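Mercuric reductase (Metallosphaera sedula, PDB 4YWO) probably reduces mercuric ion to elemental mercury at the expense of NADPH, working as a homodimeric FAD enzyme of the pyridine nucleotide-disulfide oxidoreductase family. Local coordinates at residues P211-E216 / L351-L356; M393-G398 / A425-L430. One frame throughout, in Å; residues are numbered along the deposited sequence.

Contact 1 (P211-E216 / L351-L356); sequences PDWEPE and LARVGL
D212 meets R353 through its backbone. The carbonyl oxygen D212 O accepts a hydrogen bond from R353 NH1 at 3.0 Å, with the donor lying above the carbonyl plane rather than on a lone pair. The same oxygen also accepts a hydrogen bond from a water that in turn accepts from R353 NH2 at 2.8 Å, so both terminal nitrogens of the guanidinium are tied, one directly and one through water, to a single carbonyl. The carboxylate of D212 turns elsewhere, to a salt bridge with R183.

W213 supplies most of this segment's buried surface. R353 leaves its strand with CG between the backbone N and the carbonyl carbon (chi1 63°) and bends again at chi3, which lays its chain across one face of the indole. R353 CD sits over the six-membered ring, 3.5 Å from the centroid, in a CH-pi contact. Farther out, R353 CZ lies 4.6 Å from the centroid of the five-membered ring, a cation-pi contact made with the guanidinium standing steeply on the indole, its plane 73° from that of the ring. The far end of the indole reaches the strand itself: W213 CZ3 touches L351 CB at 3.7 Å, while A352 N lies at the ring edge. A large flat residue suits this place because it offers the arginine both a greasy surface and an electron-rich face.

E214, buried at the N-cap of helix 215-227, has each carboxylate oxygen engaged: OE1 with K392 and OE2 with the amide of E358.

The arrangement belongs to the junction of two domains in this flavoenzyme family, where a loop entering a helix of the Rossmann-type NADPH domain, as inferred from its parallel sheet, rests on the antiparallel sheet of the dimerisation domain.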
loop_
_atom_site.group_PDB
_atom_site.type_symbol
_atom_site.label_atom_id
_atom_site.label_comp_id
_atom_site.label_asym_id
_atom_site.label_seq_id
_atom_site.Cartn_x
_atom_site.Cartn_y
_atom_site.Cartn_z
ATOM N N PRO A 211 -4.953 23.512 -6.523
ATOM C CA PRO A 211 -3.949 24.174 -7.391
ATOM C C PRO A 211 -2.569 24.187 -6.864
ATOM O O PRO A 211 -1.652 24.507 -7.587
ATOM C CB PRO A 211 -4.505 25.656 -7.410
ATOM C CG PRO A 211 -5.248 25.782 -6.162
ATOM C CD PRO A 211 -5.957 24.454 -6.000
ATOM N N ASP A 212 -2.329 23.755 -5.642
ATOM C CA ASP A 212 -0.949 23.592 -5.187
ATOM C C ASP A 212 -0.378 22.158 -5.348
ATOM O O ASP A 212 0.756 21.919 -4.947
ATOM C CB ASP A 212 -0.883 24.023 -3.758
ATOM C CG ASP A 212 -1.134 25.595 -3.617
ATOM O OD1 ASP A 212 -0.920 26.326 -4.622
ATOM O OD2 ASP A 212 -1.523 26.091 -2.554
ATOM N N TRP A 213 -1.137 21.299 -5.939
ATOM C CA TRP A 213 -0.659 19.966 -6.355
ATOM C C TRP A 213 -0.078 20.002 -7.755
ATOM O O TRP A 213 -0.159 21.028 -8.491
ATOM C CB TRP A 213 -1.828 18.971 -6.269
ATOM C CG TRP A 213 -2.267 18.617 -4.898
ATOM C CD1 TRP A 213 -2.704 19.460 -3.937
ATOM C CD2 TRP A 213 -2.224 17.304 -4.312
ATOM N NE1 TRP A 213 -2.918 18.747 -2.754
ATOM C CE2 TRP A 213 -2.691 17.410 -3.007
ATOM C CE3 TRP A 213 -1.944 16.046 -4.807
ATOM C CZ2 TRP A 213 -2.758 16.272 -2.138
ATOM C CZ3 TRP A 213 -1.999 14.910 -3.884
ATOM C CH2 TRP A 213 -2.444 15.064 -2.642
ATOM N N GLU A 214 0.551 18.892 -8.163
ATOM C CA GLU A 214 1.064 18.773 -9.581
ATOM C C GLU A 214 -0.129 19.007 -10.521
ATOM O O GLU A 214 -1.272 18.611 -10.315
ATOM C CB GLU A 214 1.638 17.391 -9.864
ATOM C CG GLU A 214 2.946 17.157 -9.123
ATOM C CD GLU A 214 4.157 17.770 -9.759
ATOM O OE1 GLU A 214 3.996 18.526 -10.721
ATOM O OE2 GLU A 214 5.287 17.523 -9.294
ATOM N N PRO A 215 0.170 19.690 -11.690
ATOM C CA PRO A 215 -0.899 19.829 -12.702
ATOM C C PRO A 215 -1.683 18.594 -13.081
ATOM O O PRO A 215 -2.927 18.619 -13.196
ATOM C CB PRO A 215 -0.126 20.294 -13.957
ATOM C CG PRO A 215 1.127 20.830 -13.470
ATOM C CD PRO A 215 1.432 20.247 -12.104
ATOM N N GLU A 216 -0.970 17.472 -13.239
ATOM C CA GLU A 216 -1.596 16.211 -13.502
ATOM C C GLU A 216 -2.640 15.874 -12.399
ATOM O O GLU A 216 -3.685 15.255 -12.722
ATOM C CB GLU A 216 -0.559 15.080 -13.636
ATOM C CG GLU A 216 0.368 15.232 -14.846
ATOM C CD GLU A 216 1.611 16.019 -14.599
ATOM O OE1 GLU A 216 1.774 16.808 -13.620
ATOM O OE2 GLU A 216 2.496 15.769 -15.437
ATOM N N LEU A 351 -5.430 10.383 -4.070
ATOM C CA LEU A 351 -4.356 11.272 -4.596
ATOM C C LEU A 351 -3.355 11.317 -3.497
ATOM O O LEU A 351 -3.727 11.536 -2.302
ATOM C CB LEU A 351 -4.837 12.687 -4.903
ATOM C CG LEU A 351 -5.980 12.760 -5.960
ATOM C CD1 LEU A 351 -7.280 12.762 -5.244
ATOM C CD2 LEU A 351 -5.808 13.992 -6.854
ATOM N N ALA A 352 -2.064 11.189 -3.806
ATOM C CA ALA A 352 -1.062 11.194 -2.740
ATOM C C ALA A 352 0.168 11.979 -3.191
ATOM O O ALA A 352 0.494 11.986 -4.392
ATOM C CB ALA A 352 -0.629 9.798 -2.486
ATOM N N ARG A 353 0.869 12.582 -2.266
ATOM C CA ARG A 353 2.077 13.303 -2.598
ATOM C C ARG A 353 3.044 13.297 -1.416
ATOM O O ARG A 353 2.671 13.141 -0.252
ATOM C CB ARG A 353 1.708 14.746 -2.908
ATOM C CG ARG A 353 1.117 15.522 -1.798
ATOM C CD ARG A 353 0.765 16.958 -2.105
ATOM N NE ARG A 353 1.939 17.739 -2.310
ATOM C CZ ARG A 353 1.886 18.998 -2.781
ATOM N NH1 ARG A 353 0.690 19.543 -3.037
ATOM N NH2 ARG A 353 3.003 19.651 -3.008
ATOM N N VAL A 354 4.331 13.352 -1.756
ATOM C CA VAL A 354 5.373 13.578 -0.728
ATOM C C VAL A 354 6.528 14.311 -1.403
ATOM O O VAL A 354 6.841 14.021 -2.559
ATOM C CB VAL A 354 5.816 12.244 -0.070
ATOM C CG1 VAL A 354 6.314 11.207 -1.043
ATOM C CG2 VAL A 354 6.792 12.461 1.094
ATOM N N GLY A 355 7.141 15.271 -0.721
ATOM C CA GLY A 355 8.346 15.931 -1.257
ATOM C C GLY A 355 7.889 17.064 -2.247
ATOM O O GLY A 355 6.771 17.610 -2.256
ATOM N N LEU A 356 8.860 17.409 -3.083
ATOM C CA LEU A 356 8.723 18.575 -3.942
ATOM C C LEU A 356 7.921 18.264 -5.209
ATOM O O LEU A 356 8.043 17.166 -5.816
ATOM C CB LEU A 356 10.126 18.974 -4.365
ATOM C CG LEU A 356 11.101 19.335 -3.257
ATOM C CD1 LEU A 356 12.410 19.781 -3.922
ATOM C CD2 LEU A 356 10.551 20.448 -2.454
HETATM O O HOH W 1 3.325 22.417 -3.449
#

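Contact 2 (M393-G398 / A425-L430)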
loop_
_atom_site.group_PDB
_atom_site.type_symbol
_atom_site.label_atom_id
_atom_site.label_comp_id
_atom_site.label_asym_id
_atom_site.label_seq_id
_atom_site.Cartn_x
_atom_site.Cartn_y
_atom_site.Cartn_z
ATOM N N MET A 393 7.510 11.119 -10.568
ATOM C CA MET A 393 8.721 11.071 -9.738
ATOM C C MET A 393 9.650 12.191 -10.122
ATOM O O MET A 393 9.796 12.452 -11.339
ATOM C CB MET A 393 9.380 9.698 -9.818
ATOM C CG MET A 393 10.651 9.468 -8.944
ATOM S SD MET A 393 11.255 7.802 -9.008
ATOM C CE MET A 393 10.101 7.025 -7.893
ATOM N N VAL A 394 10.185 12.883 -9.145
ATOM C CA VAL A 394 11.060 14.016 -9.363
ATOM C C VAL A 394 12.392 13.789 -8.690
ATOM O O VAL A 394 12.432 13.361 -7.530
ATOM C CB VAL A 394 10.457 15.291 -8.790
ATOM C CG1 VAL A 394 11.338 16.502 -9.031
ATOM C CG2 VAL A 394 9.015 15.563 -9.223
ATOM N N THR A 395 13.513 13.980 -9.427
ATOM C CA THR A 395 14.845 13.749 -8.797
ATOM C C THR A 395 15.618 15.053 -8.867
ATOM O O THR A 395 15.390 15.868 -9.742
ATOM C CB THR A 395 15.706 12.646 -9.445
ATOM O OG1 THR A 395 15.997 13.038 -10.835
ATOM C CG2 THR A 395 14.973 11.286 -9.447
ATOM N N MET A 396 16.525 15.277 -7.895
ATOM C CA MET A 396 17.367 16.501 -7.880
ATOM C C MET A 396 18.758 15.934 -7.583
ATOM O O MET A 396 18.963 15.239 -6.590
ATOM C CB MET A 396 16.847 17.444 -6.812
ATOM C CG MET A 396 17.917 18.359 -6.184
ATOM S SD MET A 396 18.085 19.583 -7.455
ATOM C CE MET A 396 16.771 20.611 -6.722
ATOM N N ASN A 397 19.691 16.173 -8.509
ATOM C CA ASN A 397 21.037 15.615 -8.416
ATOM C C ASN A 397 21.087 14.116 -8.238
ATOM O O ASN A 397 21.921 13.562 -7.511
ATOM C CB ASN A 397 21.814 16.407 -7.357
ATOM C CG ASN A 397 22.123 17.760 -7.882
ATOM O OD1 ASN A 397 22.313 17.855 -9.089
ATOM N ND2 ASN A 397 22.002 18.825 -7.065
ATOM N N GLY A 398 20.138 13.448 -8.865
ATOM C CA GLY A 398 20.038 12.045 -8.925
ATOM C C GLY A 398 19.347 11.408 -7.704
ATOM O O GLY A 398 19.195 10.238 -7.685
ATOM N N ALA A 425 17.384 8.033 -1.732
ATOM C CA ALA A 425 17.465 6.972 -2.655
ATOM C C ALA A 425 17.576 7.516 -4.105
ATOM O O ALA A 425 16.975 8.550 -4.416
ATOM C CB ALA A 425 16.286 6.020 -2.624
ATOM N N THR A 426 18.322 6.798 -4.920
ATOM C CA THR A 426 18.387 7.162 -6.312
ATOM C C THR A 426 17.364 6.298 -7.034
ATOM O O THR A 426 16.869 5.211 -6.577
ATOM C CB THR A 426 19.803 6.908 -6.854
ATOM O OG1 THR A 426 20.052 5.499 -6.817
ATOM C CG2 THR A 426 20.824 7.618 -6.021
ATOM N N VAL A 427 17.145 6.592 -8.327
ATOM C CA VAL A 427 16.383 5.676 -9.137
ATOM C C VAL A 427 16.998 4.265 -9.217
ATOM O O VAL A 427 16.296 3.285 -9.172
ATOM C CB VAL A 427 15.959 6.214 -10.548
ATOM C CG1 VAL A 427 15.273 7.577 -10.456
ATOM C CG2 VAL A 427 17.132 6.200 -11.440
ATOM N N HIS A 428 18.334 4.142 -9.243
ATOM C CA HIS A 428 18.901 2.764 -9.264
ATOM C C HIS A 428 18.619 2.039 -8.047
ATOM O O HIS A 428 18.459 0.857 -8.106
ATOM C CB HIS A 428 20.428 2.865 -9.449
ATOM C CG HIS A 428 20.792 3.349 -10.821
ATOM N ND1 HIS A 428 21.095 4.673 -11.090
ATOM C CD2 HIS A 428 20.803 2.711 -12.017
ATOM C CE1 HIS A 428 21.327 4.817 -12.385
ATOM N NE2 HIS A 428 21.169 3.638 -12.964
ATOM N N ASP A 429 18.519 2.717 -6.922
ATOM C CA ASP A 429 18.161 2.069 -5.634
ATOM C C ASP A 429 16.771 1.447 -5.736
ATOM O O ASP A 429 16.552 0.326 -5.297
ATOM C CB ASP A 429 18.156 3.004 -4.424
ATOM C CG ASP A 429 19.572 3.543 -4.033
ATOM O OD1 ASP A 429 20.518 2.712 -4.166
ATOM O OD2 ASP A 429 19.652 4.683 -3.494
ATOM N N LEU A 430 15.868 2.140 -6.336
ATOM C CA LEU A 430 14.543 1.561 -6.537
ATOM C C LEU A 430 14.551 0.436 -7.538
ATOM O O LEU A 430 13.890 -0.586 -7.371
ATOM C CB LEU A 430 13.550 2.629 -6.928
ATOM C CG LEU A 430 12.799 3.351 -5.858
ATOM C CD1 LEU A 430 11.928 2.386 -5.050
ATOM C CD2 LEU A 430 13.749 4.028 -4.896
HETATM O O HOH W 2 18.545 8.740 -9.733
#
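T426 and G398 bring the first turn of helix 427-431 against a beta-hairpin of the dimerisation domain. The hairpin joins strands 390-396 and 399-407 through N397 and G398, whose backbone angles are those of a type I' turn; both have positive phi, which asparagine tolerates and glycine favours.

From T426 CB outward, two carbons share one neighbour and the hydroxyl has another. CB itself lies 3.5 Å from G398 O. The methyl CG2 is equally close to that oxygen, in plain van der Waals contact. The hydroxyl OG1, set between the backbone N and the carbonyl carbon (chi1 65°), swings over the helix start and accepts from D429 N at 3.2 Å. D429 returns the bond: its OD2 takes T426 N at 2.9 Å, from above the carboxylate plane. These reciprocal bonds make a capping box, for which a threonine at the N-cap and an acidic residue three places on are well suited, since each side chain satisfies a backbone amide of the other.

Beyond the cap the contact turns apolar. V427 CG1 meets the methyl T395 CG2 at 3.9 Å, the two short side chains crossing at about a right angle. M393 reaches the same valine methyl with its sulfur, SD to CG1 4.3 Å, because its chain runs extended from the strand (chi1 -178°, chi2 175°). F451 also packs on M393, T395 and V427, adding an aromatic to this cluster, and F423 of the second subunit touches A425 and D429.

Where the helix still has a backbone amide to satisfy, solvent steps in: a single water donates to G398 O at 2.6 Å and accepts from V427 N at 2.9 Å, stitching the turn to the helix.

In the fold
Contacts 1 and 2 use strands of one antiparallel sheet, 350-355 and 390-396, which flank strand 399-407, and their centres lie about 17 Å apart. They meet at V394: its CG2 packs against L356 O at 3.9 Å and against E214 OE2 at 4.2 Å. Salt bridges from E214 and E216 to K392, the residue before M393, tie segment 211-216 to the same strand 390-396. Contact 1 is the one nearer the cofactor, the side chain of W213 lying about 11 Å from the bound FAD and that of L351 about 11 Å from K62, an FAD-binding residue. Contact 2 lies away from the flavin site and instead reaches the second subunit.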